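Local coordinates for putative periplasmic protein (PDB 3KN3) that probably serves as a periplasmic solute-binding protein of an ABC-type tungstate transport system, and has been seen to bind glutathione, at residues H61-K64 with V65-E68; M101-A104 with E105-L109; G125-S128 with K129-V133; A151-G154 with M155-I159; G174-I177 with K178-S181. All coordinates share one frame; numbering follows the deposited sequence.

Contact 1. Residues H61-K64 with V65-E68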
loop_
_atom_site.group_PDB
_atom_site.type_symbol
_atom_site.label_atom_id
_atom_site.label_comp_id
_atom_site.label_asym_id
_atom_site.label_seq_id
_atom_site.Cartn_x
_atom_site.Cartn_y
_atom_site.Cartn_z
ATOM N N HIS A 61 4.764 2.256 -5.166
ATOM C CA HIS A 61 3.864 1.346 -4.497
ATOM C C HIS A 61 3.421 0.292 -5.485
ATOM O O HIS A 61 2.229 0.101 -5.694
ATOM C CB HIS A 61 2.664 2.142 -3.988
ATOM C CG HIS A 61 1.734 1.361 -3.110
ATOM N ND1 HIS A 61 0.408 1.165 -3.422
ATOM C CD2 HIS A 61 1.942 0.743 -1.922
ATOM C CE1 HIS A 61 -0.167 0.453 -2.464
ATOM N NE2 HIS A 61 0.743 0.182 -1.547
ATOM N N ALA A 62 4.385 -0.376 -6.111
ATOM C CA ALA A 62 4.079 -1.427 -7.083
ATOM C C ALA A 62 5.236 -2.414 -7.212
ATOM O O ALA A 62 6.121 -2.234 -8.042
ATOM C CB ALA A 62 3.733 -0.822 -8.444
ATOM N N PRO A 63 5.229 -3.463 -6.385
ATOM C CA PRO A 63 6.404 -4.342 -6.301
ATOM C C PRO A 63 6.791 -4.975 -7.632
ATOM O O PRO A 63 7.979 -5.139 -7.891
ATOM C CB PRO A 63 5.983 -5.399 -5.274
ATOM C CG PRO A 63 4.953 -4.689 -4.424
ATOM C CD PRO A 63 4.196 -3.813 -5.391
ATOM N N LYS A 64 5.811 -5.310 -8.462
ATOM C CA LYS A 64 6.093 -5.880 -9.779
ATOM C C LYS A 64 7.175 -5.075 -10.491
ATOM O O LYS A 64 8.294 -5.559 -10.700
ATOM C CB LYS A 64 4.822 -5.918 -10.638
ATOM C CG LYS A 64 3.691 -6.796 -10.079
ATOM C CD LYS A 64 2.506 -6.895 -11.056
ATOM C CE LYS A 64 1.484 -7.955 -10.622
ATOM N NZ LYS A 64 0.418 -8.194 -11.646
ATOM N N VAL A 65 6.838 -3.836 -10.845
ATOM C CA VAL A 65 7.738 -2.987 -11.610
ATOM C C VAL A 65 8.935 -2.497 -10.812
ATOM O O VAL A 65 9.994 -2.268 -11.387
ATOM C CB VAL A 65 7.010 -1.777 -12.238
ATOM C CG1 VAL A 65 6.292 -2.196 -13.515
ATOM C CG2 VAL A 65 6.054 -1.160 -11.244
ATOM N N GLU A 66 8.772 -2.328 -9.501
ATOM C CA GLU A 66 9.902 -1.961 -8.654
ATOM C C GLU A 66 11.045 -2.932 -8.905
ATOM O O GLU A 66 12.202 -2.537 -9.070
ATOM C CB GLU A 66 9.517 -1.997 -7.178
ATOM C CG GLU A 66 8.477 -0.975 -6.772
ATOM C CD GLU A 66 8.071 -1.139 -5.327
ATOM O OE1 GLU A 66 8.832 -1.810 -4.597
ATOM O OE2 GLU A 66 7.004 -0.616 -4.923
ATOM N N LEU A 67 10.704 -4.217 -8.961
ATOM C CA LEU A 67 11.706 -5.258 -9.171
ATOM C C LEU A 67 12.326 -5.202 -10.576
ATOM O O LEU A 67 13.534 -5.340 -10.729
ATOM C CB LEU A 67 11.117 -6.635 -8.856
ATOM C CG LEU A 67 10.520 -6.751 -7.446
ATOM C CD1 LEU A 67 10.646 -8.177 -6.921
ATOM C CD2 LEU A 67 11.163 -5.773 -6.458
ATOM N N GLU A 68 11.489 -4.988 -11.585
ATOM C CA GLU A 68 11.953 -4.705 -12.940
ATOM C C GLU A 68 12.979 -3.595 -12.913
ATOM O O GLU A 68 14.057 -3.698 -13.502
ATOM C CB GLU A 68 10.789 -4.196 -13.779
ATOM C CG GLU A 68 9.652 -5.144 -13.894
ATOM C CD GLU A 68 9.696 -5.870 -15.199
ATOM O OE1 GLU A 68 8.899 -6.815 -15.376
ATOM O OE2 GLU A 68 10.538 -5.486 -16.046
#

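Contact 2. Residues M101-A104 with E105-L109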
loop_
_atom_site.group_PDB
_atom_site.type_symbol
_atom_site.label_atom_id
_atom_site.label_comp_id
_atom_site.label_asym_id
_atom_site.label_seq_id
_atom_site.Cartn_x
_atom_site.Cartn_y
_atom_site.Cartn_z
HETATM N N MSE A 101 -8.511 -16.301 13.785
HETATM C CA MSE A 101 -8.071 -16.916 12.535
HETATM C C MSE A 101 -7.038 -16.128 11.740
HETATM O O MSE A 101 -6.968 -14.907 11.815
HETATM C CB MSE A 101 -9.260 -17.241 11.664
HETATM C CG MSE A 101 -10.138 -18.325 12.233
HETATM SE SE MSE A 101 -11.566 -18.723 10.939
HETATM C CE MSE A 101 -12.811 -19.669 12.114
ATOM N N SER A 102 -6.204 -16.851 11.007
ATOM C CA SER A 102 -5.344 -16.228 10.012
ATOM C C SER A 102 -6.205 -15.831 8.789
ATOM O O SER A 102 -7.351 -16.256 8.666
ATOM C CB SER A 102 -4.273 -17.220 9.583
ATOM O OG SER A 102 -4.871 -18.334 8.932
ATOM N N VAL A 103 -5.642 -15.047 7.879
ATOM C CA VAL A 103 -6.334 -14.700 6.640
ATOM C C VAL A 103 -6.543 -15.941 5.806
ATOM O O VAL A 103 -7.599 -16.134 5.207
ATOM C CB VAL A 103 -5.559 -13.674 5.792
ATOM C CG1 VAL A 103 -6.321 -13.370 4.529
ATOM C CG2 VAL A 103 -5.374 -12.418 6.567
ATOM N N ALA A 104 -5.537 -16.800 5.772
ATOM C CA ALA A 104 -5.692 -18.020 5.007
ATOM C C ALA A 104 -6.881 -18.844 5.534
ATOM O O ALA A 104 -7.687 -19.335 4.744
ATOM C CB ALA A 104 -4.411 -18.809 4.992
ATOM N N GLU A 105 -7.003 -18.974 6.856
ATOM C CA GLU A 105 -8.089 -19.761 7.449
ATOM C C GLU A 105 -9.447 -19.134 7.174
ATOM O O GLU A 105 -10.411 -19.840 6.883
ATOM C CB GLU A 105 -7.906 -19.947 8.965
ATOM C CG GLU A 105 -6.756 -20.889 9.344
ATOM C CD GLU A 105 -6.423 -20.882 10.842
ATOM O OE1 GLU A 105 -6.512 -19.824 11.502
ATOM O OE2 GLU A 105 -6.070 -21.950 11.361
ATOM N N ALA A 106 -9.511 -17.808 7.277
ATOM C CA ALA A 106 -10.735 -17.077 7.002
ATOM C C ALA A 106 -11.155 -17.206 5.533
ATOM O O ALA A 106 -12.313 -17.475 5.248
ATOM C CB ALA A 106 -10.576 -15.634 7.379
ATOM N N PHE A 107 -10.219 -17.015 4.609
ATOM C CA PHE A 107 -10.540 -17.153 3.197
ATOM C C PHE A 107 -11.034 -18.559 2.837
ATOM O O PHE A 107 -12.009 -18.699 2.097
ATOM C CB PHE A 107 -9.375 -16.729 2.302
ATOM C CG PHE A 107 -9.272 -15.245 2.112
ATOM C CD1 PHE A 107 -9.765 -14.375 3.079
ATOM C CD2 PHE A 107 -8.655 -14.716 0.987
ATOM C CE1 PHE A 107 -9.660 -13.019 2.920
ATOM C CE2 PHE A 107 -8.524 -13.348 0.826
ATOM C CZ PHE A 107 -9.045 -12.494 1.782
ATOM N N LYS A 108 -10.375 -19.588 3.366
ATOM C CA LYS A 108 -10.858 -20.964 3.218
ATOM C C LYS A 108 -12.294 -21.088 3.702
ATOM O O LYS A 108 -13.110 -21.760 3.077
ATOM C CB LYS A 108 -9.970 -21.938 3.997
ATOM C CG LYS A 108 -8.929 -22.642 3.141
ATOM C CD LYS A 108 -7.574 -22.762 3.841
ATOM C CE LYS A 108 -6.499 -23.292 2.884
ATOM N NZ LYS A 108 -5.109 -22.898 3.289
ATOM N N LEU A 109 -12.590 -20.439 4.826
ATOM C CA LEU A 109 -13.917 -20.487 5.406
ATOM C C LEU A 109 -14.920 -19.785 4.499
ATOM O O LEU A 109 -16.029 -20.257 4.297
ATOM C CB LEU A 109 -13.921 -19.825 6.786
ATOM C CG LEU A 109 -15.240 -19.987 7.553
ATOM C CD1 LEU A 109 -15.624 -21.463 7.619
ATOM C CD2 LEU A 109 -15.148 -19.376 8.957
#

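Contact 3. Residues G125-S128 with K129-V133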
loop_
_atom_site.group_PDB
_atom_site.type_symbol
_atom_site.label_atom_id
_atom_site.label_comp_id
_atom_site.label_asym_id
_atom_site.label_seq_id
_atom_site.Cartn_x
_atom_site.Cartn_y
_atom_site.Cartn_z
ATOM N N GLY A 125 -3.996 -1.160 -7.285
ATOM C CA GLY A 125 -2.948 -1.699 -6.438
ATOM C C GLY A 125 -3.583 -2.603 -5.405
ATOM O O GLY A 125 -3.045 -3.652 -5.044
ATOM N N THR A 126 -4.749 -2.175 -4.934
ATOM C CA THR A 126 -5.537 -2.937 -3.994
ATOM C C THR A 126 -6.022 -4.231 -4.641
ATOM O O THR A 126 -6.011 -5.284 -4.009
ATOM C CB THR A 126 -6.720 -2.103 -3.481
ATOM O OG1 THR A 126 -6.222 -0.868 -2.954
ATOM C CG2 THR A 126 -7.442 -2.820 -2.380
ATOM N N HIS A 127 -6.411 -4.170 -5.909
ATOM C CA HIS A 127 -6.910 -5.366 -6.572
ATOM C C HIS A 127 -5.823 -6.417 -6.727
ATOM O O HIS A 127 -6.057 -7.595 -6.481
ATOM C CB HIS A 127 -7.559 -5.049 -7.924
ATOM C CG HIS A 127 -8.189 -6.242 -8.589
ATOM N ND1 HIS A 127 -8.285 -6.368 -9.953
ATOM C CD2 HIS A 127 -8.739 -7.365 -8.068
ATOM C CE1 HIS A 127 -8.872 -7.519 -10.252
ATOM N NE2 HIS A 127 -9.159 -8.138 -9.127
ATOM N N SER A 128 -4.628 -6.006 -7.131
ATOM C CA SER A 128 -3.579 -6.997 -7.365
ATOM C C SER A 128 -3.030 -7.528 -6.044
ATOM O O SER A 128 -2.544 -8.652 -5.970
ATOM C CB SER A 128 -2.467 -6.438 -8.243
ATOM O OG SER A 128 -1.958 -5.256 -7.671
ATOM N N LYS A 129 -3.133 -6.722 -4.997
ATOM C CA LYS A 129 -2.821 -7.186 -3.656
ATOM C C LYS A 129 -3.810 -8.248 -3.198
ATOM O O LYS A 129 -3.418 -9.294 -2.704
ATOM C CB LYS A 129 -2.855 -6.032 -2.666
ATOM C CG LYS A 129 -2.646 -6.480 -1.241
ATOM C CD LYS A 129 -1.351 -7.246 -1.114
ATOM C CE LYS A 129 -0.945 -7.386 0.344
ATOM N NZ LYS A 129 0.396 -7.994 0.468
ATOM N N GLU A 130 -5.094 -7.954 -3.360
ATOM C CA GLU A 130 -6.165 -8.870 -2.978
ATOM C C GLU A 130 -6.063 -10.183 -3.740
ATOM O O GLU A 130 -6.313 -11.239 -3.183
ATOM C CB GLU A 130 -7.535 -8.218 -3.212
ATOM C CG GLU A 130 -8.716 -9.154 -3.048
ATOM C CD GLU A 130 -9.409 -9.429 -4.359
ATOM O OE1 GLU A 130 -9.524 -8.478 -5.157
ATOM O OE2 GLU A 130 -9.838 -10.584 -4.590
ATOM N N ARG A 131 -5.697 -10.110 -5.016
ATOM C CA ARG A 131 -5.433 -11.309 -5.802
ATOM C C ARG A 131 -4.274 -12.096 -5.209
ATOM O O ARG A 131 -4.334 -13.316 -5.109
ATOM C CB ARG A 131 -5.165 -10.952 -7.268
ATOM C CG ARG A 131 -6.424 -10.501 -8.000
ATOM C CD ARG A 131 -6.140 -9.895 -9.368
ATOM N NE ARG A 131 -5.598 -10.867 -10.310
ATOM C CZ ARG A 131 -6.315 -11.831 -10.880
ATOM N NH1 ARG A 131 -5.737 -12.675 -11.728
ATOM N NH2 ARG A 131 -7.605 -11.957 -10.594
ATOM N N GLU A 132 -3.219 -11.396 -4.803
ATOM C CA GLU A 132 -2.087 -12.054 -4.165
ATOM C C GLU A 132 -2.518 -12.788 -2.894
ATOM O O GLU A 132 -2.086 -13.910 -2.632
ATOM C CB GLU A 132 -0.984 -11.046 -3.850
ATOM C CG GLU A 132 0.352 -11.348 -4.523
ATOM C CD GLU A 132 1.078 -12.568 -3.938
ATOM O OE1 GLU A 132 2.313 -12.482 -3.748
ATOM O OE2 GLU A 132 0.429 -13.608 -3.671
ATOM N N VAL A 133 -3.377 -12.158 -2.104
ATOM C CA VAL A 133 -3.828 -12.787 -0.870
ATOM C C VAL A 133 -4.590 -14.112 -1.094
ATOM O O VAL A 133 -4.360 -15.078 -0.350
ATOM C CB VAL A 133 -4.649 -11.809 -0.019
ATOM C CG1 VAL A 133 -5.141 -12.488 1.254
ATOM C CG2 VAL A 133 -3.811 -10.559 0.304
HETATM O O HOH W 1 -9.605 -10.845 -9.362
#

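Contact 4. Residues A151-G154 with M155-I159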
loop_
_atom_site.group_PDB
_atom_site.type_symbol
_atom_site.label_atom_id
_atom_site.label_comp_id
_atom_site.label_asym_id
_atom_site.label_seq_id
_atom_site.Cartn_x
_atom_site.Cartn_y
_atom_site.Cartn_z
ATOM N N ALA A 151 -16.390 -5.980 -8.882
ATOM C CA ALA A 151 -17.120 -4.725 -9.051
ATOM C C ALA A 151 -16.626 -3.856 -10.217
ATOM O O ALA A 151 -17.423 -3.230 -10.915
ATOM C CB ALA A 151 -17.067 -3.921 -7.764
ATOM N N GLY A 152 -15.312 -3.807 -10.413
ATOM C CA GLY A 152 -14.724 -2.882 -11.367
ATOM C C GLY A 152 -15.056 -1.458 -10.949
ATOM O O GLY A 152 -15.684 -0.706 -11.697
ATOM N N GLN A 153 -14.647 -1.094 -9.738
ATOM C CA GLN A 153 -14.992 0.203 -9.181
ATOM C C GLN A 153 -13.884 0.679 -8.272
ATOM O O GLN A 153 -13.030 -0.113 -7.841
ATOM C CB GLN A 153 -16.277 0.113 -8.352
ATOM C CG GLN A 153 -17.530 -0.293 -9.101
ATOM C CD GLN A 153 -18.308 0.900 -9.604
ATOM O OE1 GLN A 153 -17.737 1.824 -10.173
ATOM N NE2 GLN A 153 -19.619 0.888 -9.394
ATOM N N GLY A 154 -13.915 1.975 -7.966
ATOM C CA GLY A 154 -13.015 2.552 -6.985
ATOM C C GLY A 154 -13.249 1.907 -5.636
ATOM O O GLY A 154 -14.318 1.353 -5.386
HETATM N N MSE A 155 -12.251 1.978 -4.765
HETATM C CA MSE A 155 -12.349 1.386 -3.429
HETATM C C MSE A 155 -13.697 1.681 -2.741
HETATM O O MSE A 155 -14.406 0.761 -2.291
HETATM C CB MSE A 155 -11.187 1.871 -2.553
HETATM C CG MSE A 155 -11.060 1.163 -1.218
HETATM SE SE MSE A 155 -10.530 -0.713 -1.451
HETATM C CE MSE A 155 -12.292 -1.552 -1.364
ATOM N N LEU A 156 -14.054 2.958 -2.674
ATOM C CA LEU A 156 -15.215 3.359 -1.906
ATOM C C LEU A 156 -16.522 2.791 -2.462
ATOM O O LEU A 156 -17.439 2.451 -1.703
ATOM C CB LEU A 156 -15.277 4.881 -1.785
ATOM C CG LEU A 156 -15.303 5.314 -0.317
ATOM C CD1 LEU A 156 -14.872 6.753 -0.166
ATOM C CD2 LEU A 156 -16.687 5.081 0.282
ATOM N N ALA A 157 -16.609 2.690 -3.784
ATOM C CA ALA A 157 -17.803 2.131 -4.413
ATOM C C ALA A 157 -17.931 0.635 -4.125
ATOM O O ALA A 157 -19.036 0.128 -3.929
ATOM C CB ALA A 157 -17.791 2.386 -5.919
ATOM N N THR A 158 -16.801 -0.070 -4.102
ATOM C CA THR A 158 -16.829 -1.511 -3.867
ATOM C C THR A 158 -17.094 -1.839 -2.394
ATOM O O THR A 158 -17.636 -2.890 -2.075
ATOM C CB THR A 158 -15.577 -2.265 -4.421
ATOM O OG1 THR A 158 -14.740 -2.681 -3.346
ATOM C CG2 THR A 158 -14.781 -1.424 -5.364
ATOM N N ILE A 159 -16.746 -0.933 -1.493
ATOM C CA ILE A 159 -17.170 -1.085 -0.105
ATOM C C ILE A 159 -18.697 -0.981 -0.012
ATOM O O ILE A 159 -19.354 -1.741 0.701
ATOM C CB ILE A 159 -16.517 -0.041 0.821
ATOM C CG1 ILE A 159 -14.997 -0.222 0.849
ATOM C CG2 ILE A 159 -17.071 -0.160 2.220
ATOM C CD1 ILE A 159 -14.296 0.659 1.839
#

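Contact 5. Residues G174-I177 with K178-S181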
loop_
_atom_site.group_PDB
_atom_site.type_symbol
_atom_site.label_atom_id
_atom_site.label_comp_id
_atom_site.label_asym_id
_atom_site.label_seq_id
_atom_site.Cartn_x
_atom_site.Cartn_y
_atom_site.Cartn_z
ATOM N N GLY A 174 -6.805 3.343 5.379
ATOM C CA GLY A 174 -7.095 4.748 5.149
ATOM C C GLY A 174 -8.482 4.991 4.581
ATOM O O GLY A 174 -9.213 5.851 5.069
ATOM N N THR A 175 -8.856 4.235 3.553
ATOM C CA THR A 175 -10.163 4.424 2.938
ATOM C C THR A 175 -11.264 4.027 3.901
ATOM O O THR A 175 -12.318 4.659 3.934
ATOM C CB THR A 175 -10.327 3.600 1.666
ATOM O OG1 THR A 175 -9.160 3.739 0.848
ATOM C CG2 THR A 175 -11.558 4.057 0.898
ATOM N N PHE A 176 -11.026 2.983 4.686
ATOM C CA PHE A 176 -12.050 2.542 5.626
ATOM C C PHE A 176 -12.308 3.619 6.661
ATOM O O PHE A 176 -13.449 3.839 7.071
ATOM C CB PHE A 176 -11.684 1.225 6.318
ATOM C CG PHE A 176 -12.735 0.749 7.288
ATOM C CD1 PHE A 176 -14.006 0.421 6.840
ATOM C CD2 PHE A 176 -12.456 0.640 8.640
ATOM C CE1 PHE A 176 -14.982 -0.005 7.720
ATOM C CE2 PHE A 176 -13.423 0.203 9.528
ATOM C CZ PHE A 176 -14.692 -0.116 9.067
ATOM N N ILE A 177 -11.244 4.294 7.080
ATOM C CA ILE A 177 -11.392 5.429 7.980
ATOM C C ILE A 177 -12.281 6.510 7.371
ATOM O O ILE A 177 -13.195 7.014 8.024
ATOM C CB ILE A 177 -10.042 6.024 8.343
ATOM C CG1 ILE A 177 -9.468 5.264 9.538
ATOM C CG2 ILE A 177 -10.212 7.495 8.677
ATOM C CD1 ILE A 177 -7.983 5.000 9.447
ATOM N N LYS A 178 -12.009 6.852 6.115
ATOM C CA LYS A 178 -12.846 7.779 5.369
ATOM C C LYS A 178 -14.280 7.265 5.315
ATOM O O LYS A 178 -15.203 7.969 5.708
ATOM C CB LYS A 178 -12.286 8.004 3.963
ATOM C CG LYS A 178 -10.831 8.463 3.963
ATOM C CD LYS A 178 -10.276 8.624 2.549
ATOM C CE LYS A 178 -8.762 8.858 2.564
ATOM N NZ LYS A 178 -8.170 8.957 1.192
ATOM N N TYR A 179 -14.466 6.033 4.848
ATOM C CA TYR A 179 -15.796 5.434 4.841
ATOM C C TYR A 179 -16.475 5.594 6.207
ATOM O O TYR A 179 -17.679 5.837 6.284
ATOM C CB TYR A 179 -15.752 3.949 4.428
ATOM C CG TYR A 179 -17.117 3.255 4.422
ATOM C CD1 TYR A 179 -17.936 3.291 3.295
ATOM C CD2 TYR A 179 -17.587 2.568 5.545
ATOM C CE1 TYR A 179 -19.184 2.662 3.284
ATOM C CE2 TYR A 179 -18.840 1.936 5.543
ATOM C CZ TYR A 179 -19.629 1.983 4.408
ATOM O OH TYR A 179 -20.872 1.369 4.386
ATOM N N GLU A 180 -15.700 5.468 7.279
ATOM C CA GLU A 180 -16.255 5.503 8.629
ATOM C C GLU A 180 -16.740 6.896 9.028
ATOM O O GLU A 180 -17.759 7.039 9.711
ATOM C CB GLU A 180 -15.226 5.011 9.647
ATOM C CG GLU A 180 -15.378 3.554 10.052
ATOM C CD GLU A 180 -14.409 3.151 11.158
ATOM O OE1 GLU A 180 -13.298 3.724 11.225
ATOM O OE2 GLU A 180 -14.760 2.260 11.962
ATOM N N SER A 181 -15.995 7.916 8.615
ATOM C CA SER A 181 -16.364 9.287 8.917
ATOM C C SER A 181 -17.686 9.624 8.239
ATOM O O SER A 181 -18.428 10.482 8.706
ATOM C CB SER A 181 -15.271 10.247 8.464
ATOM O OG SER A 181 -14.988 10.073 7.090
#

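Contact 1. Residues H61-K64 with V65-E68
Ala-62 and Glu-66 grip each other at the start of helix 63-72, where Ala-62 is the N-cap residue. The carboxylate of Glu-66 reaches back over the first turn. Its CG lies anti to the carbonyl carbon (chi1 -65°) and the chain then runs extended, which carries OE2 to the backbone N of Ala-62. That hydrogen bond is 2.9 Å long. The N-H meets OE2 on its anti side and comes from somewhat out of the carboxylate plane. The pair is reciprocal, since Glu-66 N donates to Ala-62 O at 3.0 Å. The other carboxylate oxygen, OE1, turns to Arg-78 in a salt bridge and to Ser-204 in a hydrogen bond. The buried acid thus ties the helix start to two strands of the sheet, and Arg-78 would probably stabilise its negative charge.

His-61 points its side chain away from the turn. It bonds to Asn-201 through NE2 and stacks on Tyr-203. All three belong to the glutathione site. Leu-67 N donates to Pro-63 O, and the side chains of both residues pack on Arg-78. Elsewhere on the turn the methyl CB of Ala-62 touches one branch of Val-65, CG2, at 3.7 Å.

Contact 2. Residues M101-A104 with E105-L109
Ser-102 and Glu-105 bond to each other in both directions and form a capping box at the start of helix 103-113. Glu-105 N donates to Ser-102 OG at 3.0 Å. In return Ser-102 N donates to Glu-105 OE1, also at 3.0 Å, in a nearly straight bond with an N-H...O angle of 168°. OE1 is met on its anti side, with the donor 20° out of the carboxylate plane. Two torsions set this up. Ser-102 holds OG between its backbone N and carbonyl carbon (chi1 64°), where it can accept from Glu-105 N. Glu-105 runs extended beyond CG, which brings its carboxylate back to the Ser-102 backbone.

The regular helix bonds follow at once. Ser-102 O accepts from Ala-106 N, and Val-103 O accepts from Phe-107 N at 2.8 Å. Lys-108 N donates to Ala-104 O, while the ammonium of Lys-108 goes to the carbonyl of Ala-137.

Packing lies on two flanks. Val-103 and Phe-107 run side by side, and CG1 of Val-103 sits over one ring face in a CH-pi contact, 3.9 Å from the centroid. On the other flank the selenomethionine Met-101 crosses Leu-109 at about a right angle. Its CE meets Leu-109 CD2 at 3.9 Å. Leu-109 and Ala-106 also touch Phe-98 of helix 93-98. Outside the box, Asp-196 accepts from Val-103 N. One turn into the helix, Val-103 and Phe-107 both press on Val-133, which packs this capped helix start against helix 125-138 of the periplasmic binding protein fold.

Contact 3. Residues G125-S128 with K129-V133
His-127 and Arg-131 meet one turn apart near the start of helix 125-138, the crossover helix of a beta-alpha-beta unit between strands 117-119 and 148-150. The imidazole reaches along the helix because CG is anti to the backbone N (chi1 -175°). CD of Arg-131 lies over one ring face, offset toward the rim, 3.7 Å from the centroid. This is a CH-pi contact. The guanidinium is steeply turned, its plane 63° from that of the ring. Its NH2 makes a salt bridge with Glu-143. At the ring edge, near its plane, Glu-130 OE1 comes within 3.2 Å of CD2. The buried carboxylate of Glu-130 is held by Ser-119 and Tyr-148. ND1 of His-127 bonds to the carbonyl of Asp-122, which helps fix the ring's rotation.

Lys-129 also packs on the turn. Its CB lies 3.4 Å from Gly-125 O, which accepts from Lys-129 N, and its chain then bends away to the carbonyl of Thr-198. Gly-125 and Thr-126 belong to the glutathione site, and Thr-126 OG1 bonds to a glycerol here. One water joins the main pair: it lies 2.8 Å from His-127 NE2 and accepts from Arg-131 NH2 at 2.6 Å.

Contact 4. Residues A151-G154 with M155-I159
Gln-153 sends CG anti to its carbonyl carbon (chi1 -62°), then bends at chi2 (-93°). That bend keeps the amide carbon CD near the methyl of Ala-157, with CD and Ala-157 CB 4.0 Å apart. The backbone itself sets Gln-153 CB against the same methyl, Ala-157 CB, at 3.7 Å. Farther back in the loop, the methyl of Ala-151, its CB, meets Thr-158 CB at 4.0 Å.

The loop leads from strand 148-150 into helix 155-164, a strand-turn-helix step of the periplasmic binding protein fold. Gly-152 has a positive phi (61°) and turns the chain there. Gly-154 is the N-cap residue, and its carbonyl O accepts from Thr-158 N at 3.1 Å, although the position of that oxygen is less sure. The loop is also tied to strand 117-119 by a backbone hydrogen bond between Ala-151 and Ser-119.

Arg-120, a glutathione-site residue, donates through NE to Gln-153 O. It also touches Thr-158 and Met-155. Met-155, a selenomethionine, points away from the loop and packs on Thr-171 and Asp-172 of strand 168-172. Its side chain lies about 4 Å from that of Thr-126 in the same site, measured between nearest atoms.

Contact 5. Residues G174-I177 with K178-S181
Helix 173-182 carries this contact, in which Phe-176 and Glu-180 meet one turn apart along the helix. Phe-176 is buried, while Glu-180 is exposed. Phe-176 holds CG anti to its backbone N (chi1 -180°), which swings the end of the ring back toward the following turn. There the aliphatic part of Glu-180 lies over one face. CG is 4.1 Å from the ring centroid and offset toward the rim, a CH-pi contact. The side chains cross at a slant, and the carboxylate plane is 31° from the ring plane. OE2 of Glu-180 comes within 3.5 Å of Phe-176 CE2, with the carboxylate above the ring plane but out beyond the ring's outline. Phe-176 also packs on Met-189.

The backbone of the turn is regular alpha helix. Tyr-179 N donates to Thr-175 O at 2.7 Å in an almost straight bond (178°). Lys-178 N donates to Gly-174 O, Glu-180 N to Phe-176 O and Ser-181 N to Ile-177 O. This helix follows strand 168-172 in the periplasmic binding protein fold and packs against helix 155-164. Tyr-179 provides much of that packing: its ring touches Leu-156, Ile-159 and Asn-160, and stacks on His-183. Thr-175 adds a touch on Met-155, and its hydroxyl bonds to Asp-172.

On another side of the turn, Lys-178 extends back along the helix. Its CG passes 3.3 Å from Gly-174 O, and CD and CE run on beside the same carbonyl. Ser-181 OG donates to Lys-178 O at 2.5 Å, in the carbonyl plane and on a lone pair.

In the fold
The five contacts follow one another along the chain, each at or near the start of a different helix. Contact 1 starts helix 63-72, beside the six-stranded sheet. Contacts 2 to 5 lie on helices 103-113, 125-138, 155-164 and 173-182, around the five-stranded sheet. Contact 2 touches contact 3 through Val-133, contact 3 touches contact 4 through Thr-126 and Met-155, and contact 4 packs on contact 5. Contact 1 touches none of them. Its centre is 14 Å from that of contact 3, with nearest atoms about 5 Å apart. Both hold glutathione-site residues, consistent with a ligand cleft between two lobes, as in other periplasmic binding proteins.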